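PDB 4ART: structural protein ORF273, which is a component of the virion of a virus that infects an archaeon of hot, acidic habitats, where it probably serves as a heat- and acid-stable structural protein of a new fold. Local coordinates for residues F57-Y68 / R82-T93. Sequence-based numbering, arbitrary orientation.
Sequences FYYYILRDGKIY and RSANDIYAFVET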
loop_
_atom_site.group_PDB
_atom_site.type_symbol
_atom_site.label_atom_id
_atom_site.label_comp_id
_atom_site.label_asym_id
_atom_site.label_seq_id
_atom_site.Cartn_x
_atom_site.Cartn_y
_atom_site.Cartn_z
ATOM N N PHE A 57 -10.361 10.949 0.937
ATOM C CA PHE A 57 -9.032 10.683 0.399
ATOM C C PHE A 57 -8.928 10.846 -1.118
ATOM O O PHE A 57 -7.843 11.147 -1.607
ATOM C CB PHE A 57 -8.499 9.322 0.862
ATOM C CG PHE A 57 -8.412 9.236 2.371
ATOM C CD1 PHE A 57 -9.517 8.874 3.129
ATOM C CD2 PHE A 57 -7.241 9.580 3.043
ATOM C CE1 PHE A 57 -9.451 8.850 4.525
ATOM C CE2 PHE A 57 -7.176 9.541 4.437
ATOM C CZ PHE A 57 -8.277 9.168 5.168
ATOM N N TYR A 58 -10.033 10.668 -1.852
ATOM C CA TYR A 58 -10.023 10.751 -3.309
ATOM C C TYR A 58 -10.922 11.852 -3.823
ATOM O O TYR A 58 -12.041 12.011 -3.334
ATOM C CB TYR A 58 -10.371 9.395 -3.951
ATOM C CG TYR A 58 -9.438 8.276 -3.538
ATOM C CD1 TYR A 58 -8.193 8.126 -4.137
ATOM C CD2 TYR A 58 -9.784 7.393 -2.520
ATOM C CE1 TYR A 58 -7.318 7.118 -3.740
ATOM C CE2 TYR A 58 -8.915 6.378 -2.113
ATOM C CZ TYR A 58 -7.688 6.236 -2.736
ATOM O OH TYR A 58 -6.825 5.245 -2.337
ATOM N N TYR A 59 -10.425 12.618 -4.799
ATOM C CA TYR A 59 -11.183 13.718 -5.375
ATOM C C TYR A 59 -10.997 13.820 -6.865
ATOM O O TYR A 59 -9.983 13.377 -7.400
ATOM C CB TYR A 59 -10.712 15.067 -4.815
ATOM C CG TYR A 59 -10.791 15.233 -3.323
ATOM C CD1 TYR A 59 -11.913 15.804 -2.727
ATOM C CD2 TYR A 59 -9.696 14.946 -2.512
ATOM C CE1 TYR A 59 -11.976 15.997 -1.352
ATOM C CE2 TYR A 59 -9.750 15.132 -1.136
ATOM C CZ TYR A 59 -10.885 15.671 -0.567
ATOM O OH TYR A 59 -10.917 15.878 0.773
ATOM N N TYR A 60 -11.944 14.501 -7.523
ATOM C CA TYR A 60 -11.791 14.878 -8.916
ATOM C C TYR A 60 -11.770 16.406 -8.995
ATOM O O TYR A 60 -12.508 17.078 -8.277
ATOM C CB TYR A 60 -12.939 14.368 -9.782
ATOM C CG TYR A 60 -13.108 12.861 -9.843
ATOM C CD1 TYR A 60 -12.041 12.031 -10.167
ATOM C CD2 TYR A 60 -14.364 12.279 -9.713
ATOM C CE1 TYR A 60 -12.211 10.646 -10.283
ATOM C CE2 TYR A 60 -14.546 10.906 -9.843
ATOM C CZ TYR A 60 -13.463 10.088 -10.107
ATOM O OH TYR A 60 -13.654 8.729 -10.211
ATOM N N ILE A 61 -10.936 16.946 -9.868
ATOM C CA ILE A 61 -10.914 18.367 -10.158
ATOM C C ILE A 61 -11.429 18.457 -11.576
ATOM O O ILE A 61 -10.936 17.757 -12.473
ATOM C CB ILE A 61 -9.562 19.117 -9.940
ATOM C CG1 ILE A 61 -9.035 18.897 -8.507
ATOM C CG2 ILE A 61 -9.714 20.627 -10.228
ATOM C CD1 ILE A 61 -7.638 19.475 -8.215
ATOM N N LEU A 62 -12.473 19.271 -11.753
ATOM C CA LEU A 62 -13.111 19.475 -13.033
ATOM C C LEU A 62 -12.367 20.532 -13.814
ATOM O O LEU A 62 -11.504 21.239 -13.263
ATOM C CB LEU A 62 -14.617 19.799 -12.876
ATOM C CG LEU A 62 -15.530 18.667 -12.364
ATOM C CD1 LEU A 62 -16.985 18.965 -12.641
ATOM C CD2 LEU A 62 -15.049 17.263 -12.715
ATOM N N ARG A 63 -12.644 20.601 -15.113
ATOM C CA ARG A 63 -11.962 21.501 -16.031
ATOM C C ARG A 63 -12.220 22.987 -15.632
ATOM O O ARG A 63 -11.378 23.831 -15.879
ATOM C CB ARG A 63 -12.399 21.126 -17.477
ATOM C CG ARG A 63 -11.546 21.663 -18.614
ATOM C CD ARG A 63 -10.166 21.052 -18.772
ATOM N NE ARG A 63 -9.344 21.818 -19.717
ATOM C CZ ARG A 63 -8.674 22.931 -19.420
ATOM N NH1 ARG A 63 -8.716 23.434 -18.188
ATOM N NH2 ARG A 63 -7.966 23.557 -20.353
ATOM N N ASP A 64 -13.324 23.252 -14.896
ATOM C CA ASP A 64 -13.720 24.566 -14.380
ATOM C C ASP A 64 -13.096 24.859 -12.998
ATOM O O ASP A 64 -13.403 25.886 -12.400
ATOM C CB ASP A 64 -15.254 24.700 -14.328
ATOM C CG ASP A 64 -15.986 23.709 -13.416
ATOM O OD1 ASP A 64 -15.310 22.993 -12.633
ATOM O OD2 ASP A 64 -17.218 23.674 -13.461
ATOM N N GLY A 65 -12.263 23.950 -12.511
ATOM C CA GLY A 65 -11.575 24.089 -11.229
ATOM C C GLY A 65 -12.336 23.630 -9.999
ATOM O O GLY A 65 -11.809 23.718 -8.890
ATOM N N LYS A 66 -13.573 23.148 -10.159
ATOM C CA LYS A 66 -14.340 22.638 -9.014
ATOM C C LYS A 66 -13.783 21.325 -8.527
ATOM O O LYS A 66 -13.320 20.516 -9.334
ATOM C CB LYS A 66 -15.852 22.544 -9.310
ATOM C CG LYS A 66 -16.597 23.842 -9.027
ATOM C CD LYS A 66 -17.413 23.732 -7.737
ATOM C CE LYS A 66 -18.830 24.120 -7.980
ATOM N NZ LYS A 66 -19.707 23.825 -6.808
ATOM N N ILE A 67 -13.768 21.135 -7.202
ATOM C CA ILE A 67 -13.255 19.908 -6.592
ATOM C C ILE A 67 -14.378 19.122 -5.888
ATOM O O ILE A 67 -15.156 19.705 -5.135
ATOM C CB ILE A 67 -11.995 20.164 -5.702
ATOM C CG1 ILE A 67 -11.299 18.829 -5.269
ATOM C CG2 ILE A 67 -12.303 21.097 -4.516
ATOM C CD1 ILE A 67 -9.828 18.941 -4.759
ATOM N N TYR A 68 -14.475 17.818 -6.156
ATOM C CA TYR A 68 -15.492 16.974 -5.525
ATOM C C TYR A 68 -14.909 15.657 -5.024
ATOM O O TYR A 68 -14.095 15.074 -5.744
ATOM C CB TYR A 68 -16.608 16.615 -6.517
ATOM C CG TYR A 68 -17.334 17.784 -7.121
ATOM C CD1 TYR A 68 -18.459 18.323 -6.504
ATOM C CD2 TYR A 68 -16.971 18.281 -8.367
ATOM C CE1 TYR A 68 -19.165 19.372 -7.078
ATOM C CE2 TYR A 68 -17.673 19.331 -8.956
ATOM C CZ TYR A 68 -18.768 19.873 -8.303
ATOM O OH TYR A 68 -19.466 20.921 -8.855
ATOM N N ARG A 82 -23.789 14.309 -13.383
ATOM C CA ARG A 82 -22.447 14.795 -13.715
ATOM C C ARG A 82 -21.826 13.947 -14.836
ATOM O O ARG A 82 -22.263 12.826 -15.064
ATOM C CB ARG A 82 -21.535 14.774 -12.465
ATOM C CG ARG A 82 -21.972 15.685 -11.323
ATOM C CD ARG A 82 -21.592 17.131 -11.544
ATOM N NE ARG A 82 -22.141 17.979 -10.489
ATOM C CZ ARG A 82 -21.869 19.268 -10.343
ATOM N NH1 ARG A 82 -21.034 19.875 -11.179
ATOM N NH2 ARG A 82 -22.420 19.959 -9.355
ATOM N N SER A 83 -20.799 14.470 -15.522
ATOM C CA SER A 83 -20.127 13.729 -16.584
ATOM C C SER A 83 -18.684 13.421 -16.259
ATOM O O SER A 83 -17.905 14.314 -15.904
ATOM C CB SER A 83 -20.196 14.474 -17.908
ATOM O OG SER A 83 -19.434 13.778 -18.881
ATOM N N ALA A 84 -18.304 12.172 -16.513
ATOM C CA ALA A 84 -16.937 11.694 -16.335
ATOM C C ALA A 84 -15.992 12.439 -17.318
ATOM O O ALA A 84 -14.793 12.526 -17.064
ATOM C CB ALA A 84 -16.871 10.169 -16.543
ATOM N N ASN A 85 -16.569 13.057 -18.380
ATOM C CA ASN A 85 -15.834 13.820 -19.394
ATOM C C ASN A 85 -15.289 15.134 -18.855
ATOM O O ASN A 85 -14.304 15.637 -19.373
ATOM C CB ASN A 85 -16.687 14.052 -20.646
ATOM C CG ASN A 85 -17.163 12.774 -21.292
ATOM O OD1 ASN A 85 -16.417 11.799 -21.449
ATOM N ND2 ASN A 85 -18.434 12.741 -21.664
ATOM N N ASP A 86 -15.893 15.645 -17.781
ATOM C CA ASP A 86 -15.491 16.894 -17.120
ATOM C C ASP A 86 -14.295 16.758 -16.173
ATOM O O ASP A 86 -13.754 17.769 -15.734
ATOM C CB ASP A 86 -16.711 17.494 -16.388
ATOM C CG ASP A 86 -17.823 17.972 -17.304
ATOM O OD1 ASP A 86 -17.509 18.539 -18.383
ATOM O OD2 ASP A 86 -18.998 17.816 -16.935
ATOM N N ILE A 87 -13.903 15.516 -15.825
ATOM C CA ILE A 87 -12.778 15.254 -14.921
ATOM C C ILE A 87 -11.462 15.643 -15.593
ATOM O O ILE A 87 -11.131 15.119 -16.663
ATOM C CB ILE A 87 -12.780 13.792 -14.398
ATOM C CG1 ILE A 87 -14.069 13.503 -13.615
ATOM C CG2 ILE A 87 -11.512 13.513 -13.535
ATOM C CD1 ILE A 87 -14.401 12.062 -13.442
ATOM N N TYR A 88 -10.719 16.552 -14.955
ATOM C CA TYR A 88 -9.447 17.084 -15.445
ATOM C C TYR A 88 -8.241 16.533 -14.646
ATOM O O TYR A 88 -7.165 16.304 -15.214
ATOM C CB TYR A 88 -9.493 18.612 -15.345
ATOM C CG TYR A 88 -8.288 19.339 -15.894
ATOM C CD1 TYR A 88 -7.844 19.110 -17.192
ATOM C CD2 TYR A 88 -7.641 20.321 -15.146
ATOM C CE1 TYR A 88 -6.779 19.834 -17.731
ATOM C CE2 TYR A 88 -6.572 21.055 -15.679
ATOM C CZ TYR A 88 -6.148 20.805 -16.971
ATOM O OH TYR A 88 -5.103 21.508 -17.504
ATOM N N ALA A 89 -8.424 16.342 -13.330
ATOM C CA ALA A 89 -7.388 15.837 -12.429
ATOM C C ALA A 89 -7.981 14.909 -11.397
ATOM O O ALA A 89 -9.109 15.127 -10.930
ATOM C CB ALA A 89 -6.661 16.993 -11.739
ATOM N N PHE A 90 -7.225 13.857 -11.055
ATOM C CA PHE A 90 -7.583 12.877 -10.025
ATOM C C PHE A 90 -6.657 13.131 -8.837
ATOM O O PHE A 90 -5.463 13.285 -9.023
ATOM C CB PHE A 90 -7.425 11.448 -10.560
ATOM C CG PHE A 90 -7.666 10.358 -9.547
ATOM C CD1 PHE A 90 -8.947 10.088 -9.083
ATOM C CD2 PHE A 90 -6.616 9.595 -9.063
ATOM C CE1 PHE A 90 -9.171 9.072 -8.149
ATOM C CE2 PHE A 90 -6.835 8.585 -8.131
ATOM C CZ PHE A 90 -8.114 8.306 -7.692
ATOM N N VAL A 91 -7.220 13.238 -7.632
ATOM C CA VAL A 91 -6.461 13.539 -6.421
ATOM C C VAL A 91 -6.517 12.343 -5.471
ATOM O O VAL A 91 -7.591 11.867 -5.147
ATOM C CB VAL A 91 -6.969 14.827 -5.708
ATOM C CG1 VAL A 91 -6.057 15.220 -4.548
ATOM C CG2 VAL A 91 -7.139 15.981 -6.674
ATOM N N GLU A 92 -5.343 11.884 -5.017
ATOM C CA GLU A 92 -5.203 10.838 -4.016
ATOM C C GLU A 92 -4.540 11.486 -2.791
ATOM O O GLU A 92 -3.413 11.988 -2.876
ATOM C CB GLU A 92 -4.373 9.661 -4.554
ATOM C CG GLU A 92 -4.044 8.600 -3.518
ATOM C CD GLU A 92 -3.506 7.281 -4.046
ATOM O OE1 GLU A 92 -3.209 7.183 -5.260
ATOM O OE2 GLU A 92 -3.373 6.338 -3.231
ATOM N N THR A 93 -5.240 11.472 -1.660
ATOM C CA THR A 93 -4.734 12.029 -0.414
ATOM C C THR A 93 -4.308 10.920 0.548
ATOM O O THR A 93 -5.090 10.022 0.852
ATOM C CB THR A 93 -5.755 12.978 0.196
ATOM O OG1 THR A 93 -6.161 13.895 -0.815
ATOM C CG2 THR A 93 -5.209 13.733 1.398
HETATM O O HOH W 1 -19.155 22.205 -12.178
#
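Strands 58-62 and 87-96 pair antiparallel, Tyr59 and Val91 exchanging two backbone hydrogen bonds, until a classic beta bulge sets Tyr88 and Ala89 together against Ile61. At the bulge Ile61 O accepts from both Tyr88 N (2.8 Å) and Ala89 N (3.0 Å), and two residues past Ile61, Arg63 N still reaches Asp86 O. Within the mixed sheet of this viral protein, strand 58-62 lies between 87-96 and the edge strand 67-69, to which it is joined through the type I turn Leu62-Gly65.

One sheet face carries an aromatic cluster of Tyr58, Tyr60 and Phe90. Phe90 lies rim to rim with both tyrosines: its CZ meets Tyr58 CD1 with the planes only 16° apart, whereas its CD1 comes 3.5 Å from Tyr60 CE1 at a steeper 47°. Ile87 sets its CD1 over the centre of the Tyr60 ring, 3.7 Å from the centroid, in a CH-pi contact. Beyond this face, Tyr60 OH is hydrogen-bonded to Asp74 of helix 70-78, and Phe119 meets the Phe90 ring edge-to-face. On the other face Ile61, Ala89 and Val91 pack through aliphatic carbons, and Ile61 continues into Leu31, Ile34 and Val35 of helix 23-44.

The bulge also turns Tyr88 toward the hairpin loop. With CG anti to the backbone N, its ring receives the guanidinium of Arg63 nearly flat, planes at 13°, in a cation-pi stack. The Arg63 chain bends at its second side-chain torsion to lie along the ring, and its aliphatic part comes closest, CD standing 3.4 Å from Tyr88 CD1.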